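Local coordinates for protein glutathione S-transferase (Pseudomonas fluorescens, PDB 3M3M) that binds glutathione and probably transfers it to electrophilic substrates, as other glutathione transferases do, at residues K19-L24 with A71-L76; A48-P51 with P56-E59; K137-M142 with A166-A171; K144-T149 with P182-W187. All coordinates share one frame; numbering follows the deposited sequence.

Contact 1 of 4, residues K19-L24 with A71-L76; sequences KLMLNL and AILNFL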
loop_
_atom_site.group_PDB
_atom_site.type_symbol
_atom_site.label_atom_id
_atom_site.label_comp_id
_atom_site.label_asym_id
_atom_site.label_seq_id
_atom_site.Cartn_x
_atom_site.Cartn_y
_atom_site.Cartn_z
ATOM N N LYS A 19 1.916 -2.934 -8.190
ATOM C CA LYS A 19 2.460 -4.242 -8.733
ATOM C C LYS A 19 1.427 -5.339 -8.434
ATOM O O LYS A 19 1.072 -6.161 -9.305
ATOM C CB LYS A 19 3.800 -4.573 -8.037
ATOM C CG LYS A 19 4.351 -5.947 -8.564
ATOM C CD LYS A 19 5.515 -6.437 -7.685
ATOM C CE LYS A 19 5.946 -7.878 -8.187
ATOM N NZ LYS A 19 7.168 -8.334 -7.387
ATOM N N LEU A 20 1.006 -5.412 -7.163
ATOM C CA LEU A 20 0.030 -6.476 -6.803
ATOM C C LEU A 20 -1.277 -6.382 -7.599
ATOM O O LEU A 20 -1.754 -7.377 -8.184
ATOM C CB LEU A 20 -0.295 -6.339 -5.282
ATOM C CG LEU A 20 -1.255 -7.420 -4.707
ATOM C CD1 LEU A 20 -0.850 -8.963 -5.154
ATOM C CD2 LEU A 20 -1.210 -7.272 -3.140
HETATM N N MSE A 21 -1.840 -5.157 -7.661
HETATM C CA MSE A 21 -3.111 -4.998 -8.437
HETATM C C MSE A 21 -2.990 -5.362 -9.935
HETATM O O MSE A 21 -3.851 -6.097 -10.450
HETATM C CB MSE A 21 -3.553 -3.561 -8.304
HETATM C CG MSE A 21 -4.855 -3.180 -9.027
HETATM SE SE MSE A 21 -6.424 -3.755 -7.925
HETATM C CE MSE A 21 -6.587 -5.675 -8.373
ATOM N N LEU A 22 -1.911 -4.915 -10.575
ATOM C CA LEU A 22 -1.707 -5.256 -11.975
ATOM C C LEU A 22 -1.629 -6.783 -12.180
ATOM O O LEU A 22 -2.254 -7.331 -13.152
ATOM C CB LEU A 22 -0.470 -4.516 -12.544
ATOM C CG LEU A 22 -0.674 -2.977 -12.664
ATOM C CD1 LEU A 22 0.735 -2.385 -12.781
ATOM C CD2 LEU A 22 -1.537 -2.688 -13.907
ATOM N N ASN A 23 -0.866 -7.456 -11.326
ATOM C CA ASN A 23 -0.757 -8.944 -11.447
ATOM C C ASN A 23 -2.065 -9.665 -11.113
ATOM O O ASN A 23 -2.445 -10.609 -11.790
ATOM C CB ASN A 23 0.437 -9.487 -10.612
ATOM C CG ASN A 23 1.742 -9.153 -11.287
ATOM O OD1 ASN A 23 2.212 -9.952 -12.141
ATOM N ND2 ASN A 23 2.291 -7.978 -11.039
ATOM N N LEU A 24 -2.792 -9.199 -10.101
ATOM C CA LEU A 24 -4.042 -9.884 -9.722
ATOM C C LEU A 24 -5.022 -9.791 -10.930
ATOM O O LEU A 24 -5.747 -10.748 -11.166
ATOM C CB LEU A 24 -4.730 -9.172 -8.539
ATOM C CG LEU A 24 -4.051 -9.525 -7.242
ATOM C CD1 LEU A 24 -4.605 -8.482 -6.142
ATOM C CD2 LEU A 24 -4.328 -11.038 -6.783
ATOM N N ALA A 71 -5.623 6.013 -5.437
ATOM C CA ALA A 71 -6.521 6.420 -6.579
ATOM C C ALA A 71 -6.214 5.518 -7.770
ATOM O O ALA A 71 -7.124 5.055 -8.428
ATOM C CB ALA A 71 -6.248 7.894 -6.966
ATOM N N ILE A 72 -4.950 5.182 -7.909
ATOM C CA ILE A 72 -4.586 4.205 -8.981
ATOM C C ILE A 72 -5.258 2.845 -8.748
ATOM O O ILE A 72 -5.802 2.248 -9.705
ATOM C CB ILE A 72 -3.028 4.073 -9.103
ATOM C CG1 ILE A 72 -2.405 5.427 -9.544
ATOM C CG2 ILE A 72 -2.717 2.891 -10.129
ATOM C CD1 ILE A 72 -0.879 5.436 -9.167
ATOM N N LEU A 73 -5.329 2.353 -7.512
ATOM C CA LEU A 73 -6.055 1.128 -7.234
ATOM C C LEU A 73 -7.512 1.266 -7.676
ATOM O O LEU A 73 -8.088 0.325 -8.272
ATOM C CB LEU A 73 -6.008 0.764 -5.742
ATOM C CG LEU A 73 -4.627 0.351 -5.175
ATOM C CD1 LEU A 73 -4.751 0.112 -3.653
ATOM C CD2 LEU A 73 -4.200 -0.966 -5.940
ATOM N N ASN A 74 -8.144 2.414 -7.345
ATOM C CA ASN A 74 -9.560 2.564 -7.810
ATOM C C ASN A 74 -9.703 2.511 -9.343
ATOM O O ASN A 74 -10.714 1.896 -9.848
ATOM C CB ASN A 74 -10.118 3.872 -7.261
ATOM C CG ASN A 74 -10.700 3.691 -5.799
ATOM O OD1 ASN A 74 -11.859 3.328 -5.627
ATOM N ND2 ASN A 74 -9.865 3.797 -4.803
ATOM N N PHE A 75 -8.806 3.199 -10.063
ATOM C CA PHE A 75 -8.885 3.209 -11.544
ATOM C C PHE A 75 -8.735 1.754 -12.069
ATOM O O PHE A 75 -9.527 1.333 -12.947
ATOM C CB PHE A 75 -7.745 4.005 -12.065
ATOM C CG PHE A 75 -7.647 4.045 -13.504
ATOM C CD1 PHE A 75 -8.592 4.787 -14.239
ATOM C CD2 PHE A 75 -6.633 3.284 -14.202
ATOM C CE1 PHE A 75 -8.489 4.870 -15.679
ATOM C CE2 PHE A 75 -6.560 3.386 -15.641
ATOM C CZ PHE A 75 -7.532 4.105 -16.333
ATOM N N LEU A 76 -7.735 1.015 -11.550
ATOM C CA LEU A 76 -7.491 -0.366 -12.094
ATOM C C LEU A 76 -8.602 -1.324 -11.751
ATOM O O LEU A 76 -8.963 -2.245 -12.553
ATOM C CB LEU A 76 -6.138 -0.928 -11.573
ATOM C CG LEU A 76 -4.950 -0.135 -12.084
ATOM C CD1 LEU A 76 -3.597 -0.555 -11.420
ATOM C CD2 LEU A 76 -4.846 -0.199 -13.635
#
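Selenomethionine M21 reaches from helix 13-24 into the angle between L73 and L76 of helix 69-77, and most of the packing is done there. Its CB lies 3.6 Å from CD2 of L73, while the next carbon, CG, comes within 3.6 Å of CB of L76 and also touches CD1 of that leucine. The M21 side chain leaves the backbone with CG opposite its own N (chi1 -180°), which puts CG beside L76; the bends at chi2 and chi3 then set the selenium, 4.1 Å from L73 CD2. M21 and L76 slide past one another in opposite directions, whereas the L73 branch slants across the M21 chain. L22 adds a slacker second touch, its CD2 3.9 Å from L76 CD1. Away from helix 69-77, N23 is partly exposed; its amide turns back to K19 O, with ND2 at 2.8 Å, and that oxygen also takes the N23 backbone N-H from the other face of its carbonyl plane. The two segments run nearly parallel, 7° apart, with axes 10.3 Å from each other. Such a pair fits the thioredoxin-like N-terminal domain: L22 and L76 rest on Y4 of strand 4-8, L76 also meets L58 of strand 57-60, and M21 continues onto I159 and I162 of helix 159-168.

Contact 2 of 4, residues A48-P51 with P56-E59; sequences AKNP and PVLE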
loop_
_atom_site.group_PDB
_atom_site.type_symbol
_atom_site.label_atom_id
_atom_site.label_comp_id
_atom_site.label_asym_id
_atom_site.label_seq_id
_atom_site.Cartn_x
_atom_site.Cartn_y
_atom_site.Cartn_z
ATOM N N ALA A 48 6.493 16.861 -13.967
ATOM C CA ALA A 48 5.426 16.923 -14.978
ATOM C C ALA A 48 4.441 15.732 -14.847
ATOM O O ALA A 48 3.304 15.843 -15.312
ATOM C CB ALA A 48 6.042 16.924 -16.439
ATOM N N LYS A 49 4.911 14.584 -14.318
ATOM C CA LYS A 49 4.071 13.413 -14.227
ATOM C C LYS A 49 3.296 13.429 -12.880
ATOM O O LYS A 49 2.040 13.224 -12.876
ATOM C CB LYS A 49 4.837 12.117 -14.303
ATOM C CG LYS A 49 5.614 12.060 -15.656
ATOM C CD LYS A 49 6.457 10.792 -15.842
ATOM C CE LYS A 49 7.244 10.954 -17.263
ATOM N NZ LYS A 49 6.269 10.986 -18.392
ATOM N N ASN A 50 4.022 13.789 -11.834
ATOM C CA ASN A 50 3.334 14.006 -10.545
ATOM C C ASN A 50 3.954 15.224 -9.889
ATOM O O ASN A 50 5.030 15.179 -9.358
ATOM C CB ASN A 50 3.458 12.748 -9.577
ATOM C CG ASN A 50 2.783 13.008 -8.248
ATOM O OD1 ASN A 50 2.209 14.087 -8.074
ATOM N ND2 ASN A 50 2.911 12.048 -7.270
ATOM N N PRO A 51 3.226 16.348 -9.868
ATOM C CA PRO A 51 3.714 17.599 -9.281
ATOM C C PRO A 51 3.923 17.471 -7.801
ATOM O O PRO A 51 4.669 18.261 -7.202
ATOM C CB PRO A 51 2.633 18.657 -9.652
ATOM C CG PRO A 51 1.443 17.807 -9.908
ATOM C CD PRO A 51 1.894 16.455 -10.454
ATOM N N PRO A 56 3.892 5.952 -6.285
ATOM C CA PRO A 56 3.858 5.534 -7.715
ATOM C C PRO A 56 3.110 6.568 -8.586
ATOM O O PRO A 56 2.301 7.416 -8.091
ATOM C CB PRO A 56 3.112 4.202 -7.642
ATOM C CG PRO A 56 2.091 4.489 -6.501
ATOM C CD PRO A 56 3.001 5.142 -5.437
ATOM N N VAL A 57 3.439 6.514 -9.882
ATOM C CA VAL A 57 2.685 7.156 -10.955
ATOM C C VAL A 57 2.323 6.079 -11.966
ATOM O O VAL A 57 3.143 5.198 -12.265
ATOM C CB VAL A 57 3.565 8.185 -11.647
ATOM C CG1 VAL A 57 2.684 8.863 -12.824
ATOM C CG2 VAL A 57 3.966 9.288 -10.638
ATOM N N LEU A 58 1.096 6.124 -12.493
ATOM C CA LEU A 58 0.648 5.189 -13.549
ATOM C C LEU A 58 0.472 6.063 -14.776
ATOM O O LEU A 58 -0.279 7.052 -14.773
ATOM C CB LEU A 58 -0.679 4.527 -13.201
ATOM C CG LEU A 58 -1.252 3.637 -14.318
ATOM C CD1 LEU A 58 -0.361 2.453 -14.451
ATOM C CD2 LEU A 58 -2.652 3.111 -14.024
ATOM N N GLU A 59 1.207 5.709 -15.832
ATOM C CA GLU A 59 1.092 6.470 -17.075
ATOM C C GLU A 59 0.378 5.607 -18.116
ATOM O O GLU A 59 0.725 4.440 -18.321
ATOM C CB GLU A 59 2.499 6.833 -17.580
ATOM C CG GLU A 59 2.447 7.519 -18.989
ATOM C CD GLU A 59 3.887 7.802 -19.443
ATOM O OE1 GLU A 59 4.595 8.454 -18.724
ATOM O OE2 GLU A 59 4.298 7.381 -20.535
#
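E59 OE1 is gripped by two groups: NZ of K49 forms a salt bridge to it at 3.1 Å, and the hydroxyl of Y7, on the neighbouring strand 4-8, hydrogen-bonds to the same oxygen. The ammonium comes in on the syn side of the carboxylate, lifted 28° out of its plane. K49 gets there by running extended as far as CE and then turning at its last torsion (chi4 -65°), which swings NZ over to the acid; CE itself lies 3.9 Å from OE1. E59, its CG opposite the backbone N (chi1 174°), stretches out from the strand, and the two long chains meet aslant. Below this charged end the contact is apolar. V57 spreads its two methyls between consecutive residues of the loop, CG2 against CB of N50 at 3.7 Å and CG1 more loosely against CB of K49 at 4.2 Å. The amide of N50 is engaged within its own loop, OD1 with N52 N and ND2 with K54 O, so both its ends tie down the turn that leads to the glutathione-binding residues K54 and I55. P56, which follows a cis peptide bond, touches glutathione; a cis-proline at this place is a hallmark of the thioredoxin-like fold. A methionine in place of K49 would probably leave the E59 carboxylate without its cationic mate. The chemistry thus implies a partly exposed ion pair, where the nearby positive charge probably favours the ionised form of E59, above an apolar footing beside the glutathione pocket.

Contact 3 of 4, residues K137-M142 with A166-A171; sequences KALDVM and AYTHVA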
loop_
_atom_site.group_PDB
_atom_site.type_symbol
_atom_site.label_atom_id
_atom_site.label_comp_id
_atom_site.label_asym_id
_atom_site.label_seq_id
_atom_site.Cartn_x
_atom_site.Cartn_y
_atom_site.Cartn_z
ATOM N N LYS A 137 -2.016 1.579 17.380
ATOM C CA LYS A 137 -3.412 1.993 17.465
ATOM C C LYS A 137 -4.153 1.630 16.170
ATOM O O LYS A 137 -5.271 1.191 16.173
ATOM C CB LYS A 137 -3.501 3.500 17.764
ATOM C CG LYS A 137 -4.915 4.081 17.833
ATOM C CD LYS A 137 -4.814 5.631 18.198
ATOM C CE LYS A 137 -6.156 6.382 18.248
ATOM N NZ LYS A 137 -7.066 6.090 17.010
ATOM N N ALA A 138 -3.513 1.894 15.012
ATOM C CA ALA A 138 -4.145 1.522 13.718
ATOM C C ALA A 138 -4.255 -0.011 13.571
ATOM O O ALA A 138 -5.276 -0.526 13.088
ATOM C CB ALA A 138 -3.289 2.118 12.545
ATOM N N LEU A 139 -3.201 -0.754 13.951
ATOM C CA LEU A 139 -3.294 -2.228 13.853
ATOM C C LEU A 139 -4.396 -2.767 14.791
ATOM O O LEU A 139 -5.112 -3.698 14.391
ATOM C CB LEU A 139 -1.922 -2.853 14.216
ATOM C CG LEU A 139 -0.762 -2.432 13.255
ATOM C CD1 LEU A 139 0.630 -2.923 13.845
ATOM C CD2 LEU A 139 -1.028 -3.083 11.871
ATOM N N ASP A 140 -4.620 -2.053 15.915
ATOM C CA ASP A 140 -5.699 -2.463 16.785
ATOM C C ASP A 140 -7.052 -2.311 16.140
ATOM O O ASP A 140 -7.923 -3.191 16.244
ATOM C CB ASP A 140 -5.719 -1.634 18.095
ATOM C CG ASP A 140 -4.571 -1.933 19.032
ATOM O OD1 ASP A 140 -3.845 -2.981 18.883
ATOM O OD2 ASP A 140 -4.319 -1.036 19.884
ATOM N N VAL A 141 -7.263 -1.215 15.403
ATOM C CA VAL A 141 -8.521 -1.084 14.620
ATOM C C VAL A 141 -8.756 -2.235 13.614
ATOM O O VAL A 141 -9.872 -2.792 13.504
ATOM C CB VAL A 141 -8.535 0.284 13.871
ATOM C CG1 VAL A 141 -9.781 0.371 12.957
ATOM C CG2 VAL A 141 -8.502 1.469 14.924
HETATM N N MSE A 142 -7.674 -2.559 12.864
HETATM C CA MSE A 142 -7.761 -3.615 11.871
HETATM C C MSE A 142 -8.054 -4.970 12.591
HETATM O O MSE A 142 -8.804 -5.763 12.039
HETATM C CB MSE A 142 -6.385 -3.716 11.110
HETATM C CG MSE A 142 -6.257 -2.508 10.172
HETATM SE SE MSE A 142 -4.385 -2.647 9.444
HETATM C CE MSE A 142 -4.661 -4.412 8.447
ATOM N N ALA A 166 -0.094 -3.832 1.897
ATOM C CA ALA A 166 1.217 -3.476 1.335
ATOM C C ALA A 166 2.239 -3.152 2.430
ATOM O O ALA A 166 3.353 -3.703 2.373
ATOM C CB ALA A 166 1.090 -2.283 0.306
ATOM N N TYR A 167 1.926 -2.273 3.393
ATOM C CA TYR A 167 2.872 -2.069 4.428
ATOM C C TYR A 167 2.614 -3.003 5.631
ATOM O O TYR A 167 3.564 -3.247 6.383
ATOM C CB TYR A 167 2.783 -0.602 4.949
ATOM C CG TYR A 167 3.553 0.311 3.979
ATOM C CD1 TYR A 167 4.969 0.320 3.992
ATOM C CD2 TYR A 167 2.844 1.189 3.174
ATOM C CE1 TYR A 167 5.681 1.203 3.087
ATOM C CE2 TYR A 167 3.533 2.101 2.323
ATOM C CZ TYR A 167 4.929 2.104 2.304
ATOM O OH TYR A 167 5.600 2.980 1.370
ATOM N N THR A 168 1.375 -3.391 5.854
ATOM C CA THR A 168 1.227 -4.227 7.086
ATOM C C THR A 168 2.082 -5.521 6.976
ATOM O O THR A 168 2.652 -5.940 7.970
ATOM C CB THR A 168 -0.226 -4.581 7.351
ATOM O OG1 THR A 168 -1.010 -3.370 7.479
ATOM C CG2 THR A 168 -0.370 -5.368 8.706
ATOM N N HIS A 169 2.120 -6.131 5.818
ATOM C CA HIS A 169 2.870 -7.387 5.671
ATOM C C HIS A 169 4.379 -7.247 5.971
ATOM O O HIS A 169 5.005 -8.303 6.230
ATOM C CB HIS A 169 2.577 -8.061 4.298
ATOM C CG HIS A 169 3.576 -7.744 3.238
ATOM N ND1 HIS A 169 3.668 -6.518 2.627
ATOM C CD2 HIS A 169 4.514 -8.535 2.641
ATOM C CE1 HIS A 169 4.606 -6.547 1.692
ATOM N NE2 HIS A 169 5.166 -7.756 1.707
ATOM N N VAL A 170 4.947 -6.011 5.913
ATOM C CA VAL A 170 6.355 -5.753 6.245
ATOM C C VAL A 170 6.471 -4.890 7.534
ATOM O O VAL A 170 7.497 -4.266 7.821
ATOM C CB VAL A 170 7.147 -5.129 5.048
ATOM C CG1 VAL A 170 7.359 -6.249 3.973
ATOM C CG2 VAL A 170 6.414 -3.943 4.432
ATOM N N ALA A 171 5.400 -4.912 8.372
ATOM C CA ALA A 171 5.410 -4.059 9.567
ATOM C C ALA A 171 6.508 -4.519 10.526
ATOM O O ALA A 171 7.063 -3.683 11.238
ATOM C CB ALA A 171 4.074 -4.043 10.251
#
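Helix 125-146 passes the C-terminal end of helix 159-168 with a fair gap between backbones, the nearest CA atoms being those of L139 and T168 at 8.4 Å, and a type I beta turn runs from T168 to A171. Across that gap T168 is met by two side chains, one for each of its branches. Its methyl CG2 faces CD2 of L139 at 4.0 Å, the leucine and the threonine sliding past each other in opposite directions. Its hydroxyl OG1 faces the end of selenomethionine M142, tip to tip, with CE at 3.9 Å and SE at 4.0 Å. M142 holds CG opposite its carbonyl carbon (chi1 -73°) and bends at its last torsion, which carries CE round to the hydroxyl. This approach is plain van der Waals contact; the polar need of OG1 is met by L164 O, one turn back in its own helix, with a weak hydrogen bond to H104 NE2 besides. The pair of helices belongs to the all-helical C-terminal domain of the glutathione transferase fold, and I184 of helix 182-192 packs on L139, M142 and T168 alike. Just before T168 comes Y167, which touches bound glutathione on another side of the same helix. On the side away from helix 125-146, H169 turns its ring back so that ND1 bonds to A166 O at 2.8 Å, a bent bond (131° at the hydrogen) whose donor sits above the carbonyl plane rather than on a lone pair. One face of the imidazole carries CG1 of V170, while Y165 stacks with the ring.

Contact 4 of 4, residues K144-T149 with P182-W187; sequences KQLSRT and PGIQAW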
loop_
_atom_site.group_PDB
_atom_site.type_symbol
_atom_site.label_atom_id
_atom_site.label_comp_id
_atom_site.label_asym_id
_atom_site.label_seq_id
_atom_site.Cartn_x
_atom_site.Cartn_y
_atom_site.Cartn_z
ATOM N N LYS A 144 -9.592 -5.580 15.432
ATOM C CA LYS A 144 -11.018 -5.740 15.747
ATOM C C LYS A 144 -11.875 -6.065 14.544
ATOM O O LYS A 144 -12.784 -6.903 14.598
ATOM C CB LYS A 144 -11.476 -4.433 16.421
ATOM C CG LYS A 144 -10.936 -4.405 17.861
ATOM C CD LYS A 144 -11.349 -3.032 18.542
ATOM C CE LYS A 144 -10.831 -2.841 20.010
ATOM N NZ LYS A 144 -9.292 -2.562 20.023
ATOM N N GLN A 145 -11.663 -5.400 13.393
ATOM C CA GLN A 145 -12.468 -5.699 12.286
ATOM C C GLN A 145 -12.252 -7.142 11.771
ATOM O O GLN A 145 -13.210 -7.792 11.429
ATOM C CB GLN A 145 -12.216 -4.675 11.081
ATOM C CG GLN A 145 -13.029 -4.961 9.795
ATOM C CD GLN A 145 -14.558 -4.724 10.012
ATOM O OE1 GLN A 145 -14.935 -3.704 10.566
ATOM N NE2 GLN A 145 -15.381 -5.711 9.725
ATOM N N LEU A 146 -10.995 -7.569 11.713
ATOM C CA LEU A 146 -10.672 -8.848 11.061
ATOM C C LEU A 146 -10.979 -9.984 12.088
ATOM O O LEU A 146 -10.812 -11.157 11.759
ATOM C CB LEU A 146 -9.200 -8.835 10.682
ATOM C CG LEU A 146 -9.023 -7.859 9.472
ATOM C CD1 LEU A 146 -7.533 -7.628 9.292
ATOM C CD2 LEU A 146 -9.738 -8.398 8.159
ATOM N N SER A 147 -11.336 -9.598 13.329
ATOM C CA SER A 147 -11.737 -10.626 14.341
ATOM C C SER A 147 -13.186 -11.026 14.080
ATOM O O SER A 147 -13.696 -12.016 14.687
ATOM C CB SER A 147 -11.462 -10.100 15.789
ATOM O OG SER A 147 -10.037 -10.036 16.016
ATOM N N ARG A 148 -13.870 -10.280 13.207
ATOM C CA ARG A 148 -15.283 -10.392 12.869
ATOM C C ARG A 148 -15.575 -10.731 11.413
ATOM O O ARG A 148 -16.582 -11.371 11.110
ATOM C CB ARG A 148 -16.051 -9.110 13.163
ATOM C CG ARG A 148 -15.995 -8.855 14.637
ATOM C CD ARG A 148 -16.727 -7.636 15.084
ATOM N NE ARG A 148 -16.499 -7.445 16.542
ATOM C CZ ARG A 148 -17.082 -8.143 17.540
ATOM N NH1 ARG A 148 -17.894 -9.187 17.315
ATOM N NH2 ARG A 148 -16.817 -7.819 18.796
ATOM N N THR A 149 -14.758 -10.252 10.471
ATOM C CA THR A 149 -14.988 -10.542 9.038
ATOM C C THR A 149 -13.609 -10.959 8.478
ATOM O O THR A 149 -12.569 -10.608 8.991
ATOM C CB THR A 149 -15.519 -9.326 8.193
ATOM O OG1 THR A 149 -14.602 -8.212 8.341
ATOM C CG2 THR A 149 -16.957 -8.874 8.588
ATOM N N PRO A 182 -3.229 -11.873 15.871
ATOM C CA PRO A 182 -3.541 -13.052 15.076
ATOM C C PRO A 182 -4.623 -12.908 14.064
ATOM O O PRO A 182 -4.651 -13.714 13.025
ATOM C CB PRO A 182 -3.979 -14.135 16.141
ATOM C CG PRO A 182 -4.340 -13.234 17.385
ATOM C CD PRO A 182 -3.420 -12.068 17.331
ATOM N N GLY A 183 -5.533 -11.942 14.265
ATOM C CA GLY A 183 -6.528 -11.756 13.231
ATOM C C GLY A 183 -5.849 -11.141 11.987
ATOM O O GLY A 183 -6.201 -11.503 10.857
ATOM N N ILE A 184 -4.962 -10.166 12.216
ATOM C CA ILE A 184 -4.133 -9.626 11.047
ATOM C C ILE A 184 -3.326 -10.736 10.350
ATOM O O ILE A 184 -3.347 -10.870 9.137
ATOM C CB ILE A 184 -3.260 -8.486 11.451
ATOM C CG1 ILE A 184 -4.206 -7.326 11.919
ATOM C CG2 ILE A 184 -2.353 -7.984 10.241
ATOM C CD1 ILE A 184 -3.395 -6.004 12.344
ATOM N N GLN A 185 -2.674 -11.579 11.149
ATOM C CA GLN A 185 -1.867 -12.640 10.543
ATOM C C GLN A 185 -2.745 -13.566 9.718
ATOM O O GLN A 185 -2.353 -13.959 8.603
ATOM C CB GLN A 185 -1.050 -13.379 11.645
ATOM C CG GLN A 185 -0.049 -12.567 12.358
ATOM C CD GLN A 185 0.658 -13.444 13.453
ATOM O OE1 GLN A 185 -0.028 -14.092 14.280
ATOM N NE2 GLN A 185 1.989 -13.388 13.491
ATOM N N ALA A 186 -3.954 -13.921 10.171
ATOM C CA ALA A 186 -4.787 -14.863 9.405
ATOM C C ALA A 186 -5.309 -14.178 8.130
ATOM O O ALA A 186 -5.473 -14.769 7.097
ATOM C CB ALA A 186 -6.003 -15.363 10.285
ATOM N N TRP A 187 -5.572 -12.860 8.233
ATOM C CA TRP A 187 -5.928 -12.101 7.020
ATOM C C TRP A 187 -4.770 -12.021 6.006
ATOM O O TRP A 187 -4.991 -12.156 4.755
ATOM C CB TRP A 187 -6.382 -10.715 7.490
ATOM C CG TRP A 187 -6.484 -9.641 6.430
ATOM C CD1 TRP A 187 -7.496 -9.368 5.587
ATOM C CD2 TRP A 187 -5.496 -8.614 6.252
ATOM N NE1 TRP A 187 -7.173 -8.221 4.795
ATOM C CE2 TRP A 187 -5.980 -7.720 5.237
ATOM C CE3 TRP A 187 -4.259 -8.381 6.880
ATOM C CZ2 TRP A 187 -5.229 -6.557 4.791
ATOM C CZ3 TRP A 187 -3.489 -7.214 6.449
ATOM C CH2 TRP A 187 -4.012 -6.333 5.417
HETATM O O HOH W 1 -8.698 -12.639 10.429
#
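W187 swings its indole out with CG opposite the backbone N (chi1 166°), and L146 sets its own CG opposite the carbonyl carbon (chi1 -72°); together these torsions lay the leucine's forked end on the indole. CD1 sits over the face of the five-membered ring, 3.9 Å from its centroid and 24° off the normal, a CH-pi contact displaced toward the rim. The other methyl, CD2, lies 3.5 Å from CD1 of the tryptophan. L146 CD1 also reaches CG1 of I184, 4.2 Å away, so this one methyl bears on both an aliphatic chain and an aromatic face. A smaller residue such as alanine in place of W187 would probably strip the L146 methyls of the surface they rest on, open a gap between the helices and leave D161, which accepts from the indole NE1, without that donor. G183 brings its backbone close to the end of helix 125-146, where its carbonyl oxygen lies 4.0 Å from CB of L146. A single water bridges the two backbones, donating to L146 O at 2.9 Å and to G183 O at 2.8 Å. Nearby, Q145 NE2 gives an almost straight bond to OG1 of T149, at 3.0 Å, bracing the chain as it leaves the helix. Within the all-helical C-terminal domain of the glutathione transferase fold, the contact joins the C-terminal end of helix 125-146 to the first two turns of helix 182-192, whose G183 and I184 N-H groups are taken by the carboxylate of E143. W187 goes on to pack against M142 of helix 125-146 and against L164 and Y165 of helix 159-168.

Overall arrangement
From the N terminus, contact 1 closes the first long loop, joining helix 13-24 to helix 69-77 side by side against the sheet, with strands 29-33, 57-60 and 65-67 in between. Contact 2 falls wholly within that loop, a short closure that joins the chain after helix 44-47 to the inner strand 57-60, and the two touch through I72, F75 and L76 against P56 and L58. The chain then enters the helical C-terminal domain, where contacts 3 and 4 cross: 137-142 and 144-149 come first, on one helix, then their partners 166-171 and 182-187. They adjoin through M142 with W187 and I184 with T168, tying three helices together. Contacts 1 and 3 stay about 6 Å apart at their nearest atoms.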